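PDB 3MN8: carboxypeptidase D, which removes C-terminal arginine or lysine residues from peptides and proteins as a zinc-dependent carboxypeptidase of the M14 family. Local coordinates for residues L110-A115 with L139-N144. Residues are numbered along the deposited sequence; the frame is centred on the assembly and turned at random.
Sequences LLVYMA and LVPTMN
Leu-111 and Leu-139 meet because each sends CG anti to its own carbonyl carbon, with chi1 of -75° and -50°. The two side chains reach across the gap between helix 106-121 and the end of strand 136-140. Leu-111 CD2 and Leu-139 CD2 come within 4.2 Å of each other. The other branch of Leu-111 turns to the strand backbone, where Leu-111 CD1 lies 3.4 Å from Val-140 O. CD1 of Leu-139 points the opposite way, into the helix. Leu-139 CD1 lies 3.5 Å from Ala-115 N and 3.7 Å from Ala-115 CB, against the helix backbone. That buried N is satisfied within the helix, where Ala-115 N donates to Leu-111 O at 3.1 Å. Met-114 passes Leu-139 at about a right angle, with Met-114 CG 4.0 Å from Leu-139 CD1. The Met-114 chain then bends away toward Leu-328 and Leu-329 of helix 317-333. Further along, Val-112 crosses the Pro-141 ring, also near a right angle, with Val-112 CG2 4.0 Å from Pro-141 CB. Leu-46 and Phe-50 of helix 43-56 touch the same proline. This is helix-on-sheet packing in the alpha/beta catalytic domain, with the Leu-111 side chain about 13 Å from the zinc ion. All the touching residues are buried, and their side chains are apolar. Between these two segments the contact is consistent with van der Waals packing and exclusion of water, as no polar pair joins them.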
loop_
_atom_site.group_PDB
_atom_site.type_symbol
_atom_site.label_atom_id
_atom_site.label_comp_id
_atom_site.label_asym_id
_atom_site.label_seq_id
_atom_site.Cartn_x
_atom_site.Cartn_y
_atom_site.Cartn_z
ATOM N N LEU A 110 13.314 -1.421 5.306
ATOM C CA LEU A 110 13.036 -0.171 4.596
ATOM C C LEU A 110 11.898 0.633 5.235
ATOM O O LEU A 110 11.926 1.873 5.254
ATOM C CB LEU A 110 12.724 -0.429 3.126
ATOM C CG LEU A 110 13.912 -0.853 2.256
ATOM C CD1 LEU A 110 13.468 -0.951 0.815
ATOM C CD2 LEU A 110 15.047 0.124 2.366
ATOM N N LEU A 111 10.898 -0.069 5.759
ATOM C CA LEU A 111 9.782 0.607 6.394
ATOM C C LEU A 111 10.190 1.116 7.759
ATOM O O LEU A 111 9.720 2.156 8.209
ATOM C CB LEU A 111 8.578 -0.319 6.513
ATOM C CG LEU A 111 7.838 -0.548 5.199
ATOM C CD1 LEU A 111 6.587 -1.393 5.414
ATOM C CD2 LEU A 111 7.490 0.808 4.607
ATOM N N VAL A 112 11.071 0.382 8.423
ATOM C CA VAL A 112 11.587 0.826 9.702
ATOM C C VAL A 112 12.364 2.110 9.477
ATOM O O VAL A 112 12.190 3.091 10.203
ATOM C CB VAL A 112 12.486 -0.243 10.321
ATOM C CG1 VAL A 112 13.412 0.372 11.347
ATOM C CG2 VAL A 112 11.621 -1.349 10.939
ATOM N N TYR A 113 13.204 2.102 8.447
ATOM C CA TYR A 113 13.913 3.303 8.001
ATOM C C TYR A 113 12.988 4.484 7.633
ATOM O O TYR A 113 13.221 5.619 8.043
ATOM C CB TYR A 113 14.799 2.962 6.798
ATOM C CG TYR A 113 15.977 2.063 7.117
ATOM C CD1 TYR A 113 16.612 1.333 6.112
ATOM C CD2 TYR A 113 16.464 1.951 8.416
ATOM C CE1 TYR A 113 17.700 0.513 6.395
ATOM C CE2 TYR A 113 17.550 1.135 8.710
ATOM C CZ TYR A 113 18.157 0.418 7.695
ATOM O OH TYR A 113 19.225 -0.393 7.982
ATOM N N MET A 114 11.952 4.221 6.846
ATOM C CA MET A 114 11.027 5.278 6.456
ATOM C C MET A 114 10.431 5.995 7.676
ATOM O O MET A 114 10.482 7.214 7.761
ATOM C CB MET A 114 9.922 4.724 5.542
ATOM C CG MET A 114 8.875 5.763 5.093
ATOM S SD MET A 114 9.524 7.119 4.065
ATOM C CE MET A 114 10.299 6.145 2.772
ATOM N N ALA A 115 9.882 5.229 8.615
ATOM C CA ALA A 115 9.282 5.766 9.832
ATOM C C ALA A 115 10.176 6.825 10.459
ATOM O O ALA A 115 9.784 7.983 10.612
ATOM C CB ALA A 115 9.030 4.636 10.836
ATOM N N LEU A 139 2.543 2.538 8.454
ATOM C CA LEU A 139 3.673 1.666 8.147
ATOM C C LEU A 139 3.632 0.357 8.947
ATOM O O LEU A 139 3.609 0.357 10.190
ATOM C CB LEU A 139 4.997 2.396 8.388
ATOM C CG LEU A 139 5.153 3.784 7.761
ATOM C CD1 LEU A 139 6.537 4.360 8.076
ATOM C CD2 LEU A 139 4.905 3.718 6.253
ATOM N N VAL A 140 3.617 -0.754 8.214
ATOM C CA VAL A 140 3.622 -2.087 8.798
ATOM C C VAL A 140 4.873 -2.845 8.326
ATOM O O VAL A 140 4.834 -3.580 7.326
ATOM C CB VAL A 140 2.353 -2.875 8.394
ATOM C CG1 VAL A 140 2.240 -4.178 9.192
ATOM C CG2 VAL A 140 1.104 -2.015 8.579
ATOM N N PRO A 141 5.996 -2.657 9.037
ATOM C CA PRO A 141 7.275 -3.310 8.723
ATOM C C PRO A 141 7.169 -4.832 8.555
ATOM O O PRO A 141 7.815 -5.398 7.673
ATOM C CB PRO A 141 8.147 -2.964 9.939
ATOM C CG PRO A 141 7.601 -1.688 10.424
ATOM C CD PRO A 141 6.116 -1.746 10.189
ATOM N N THR A 142 6.387 -5.491 9.406
ATOM C CA THR A 142 6.147 -6.922 9.252
ATOM C C THR A 142 4.690 -7.296 9.460
ATOM O O THR A 142 3.958 -6.667 10.239
ATOM C CB THR A 142 7.006 -7.796 10.190
ATOM O OG1 THR A 142 6.697 -9.174 9.949
ATOM C CG2 THR A 142 6.700 -7.497 11.638
ATOM N N MET A 143 4.299 -8.350 8.755
ATOM C CA MET A 143 2.945 -8.879 8.776
ATOM C C MET A 143 3.067 -10.373 9.112
ATOM O O MET A 143 2.071 -11.091 9.238
ATOM C CB MET A 143 2.318 -8.655 7.401
ATOM C CG MET A 143 0.862 -8.974 7.296
ATOM S SD MET A 143 0.343 -8.981 5.570
ATOM C CE MET A 143 -0.923 -10.253 5.639
ATOM N N ASN A 144 4.310 -10.829 9.267
ATOM C CA ASN A 144 4.579 -12.215 9.603
ATOM C C ASN A 144 5.797 -12.367 10.524
ATOM O O ASN A 144 6.870 -12.814 10.096
ATOM C CB ASN A 144 4.758 -13.038 8.336
ATOM C CG ASN A 144 4.895 -14.514 8.624
ATOM O OD1 ASN A 144 4.707 -14.958 9.763
ATOM N ND2 ASN A 144 5.224 -15.288 7.595
#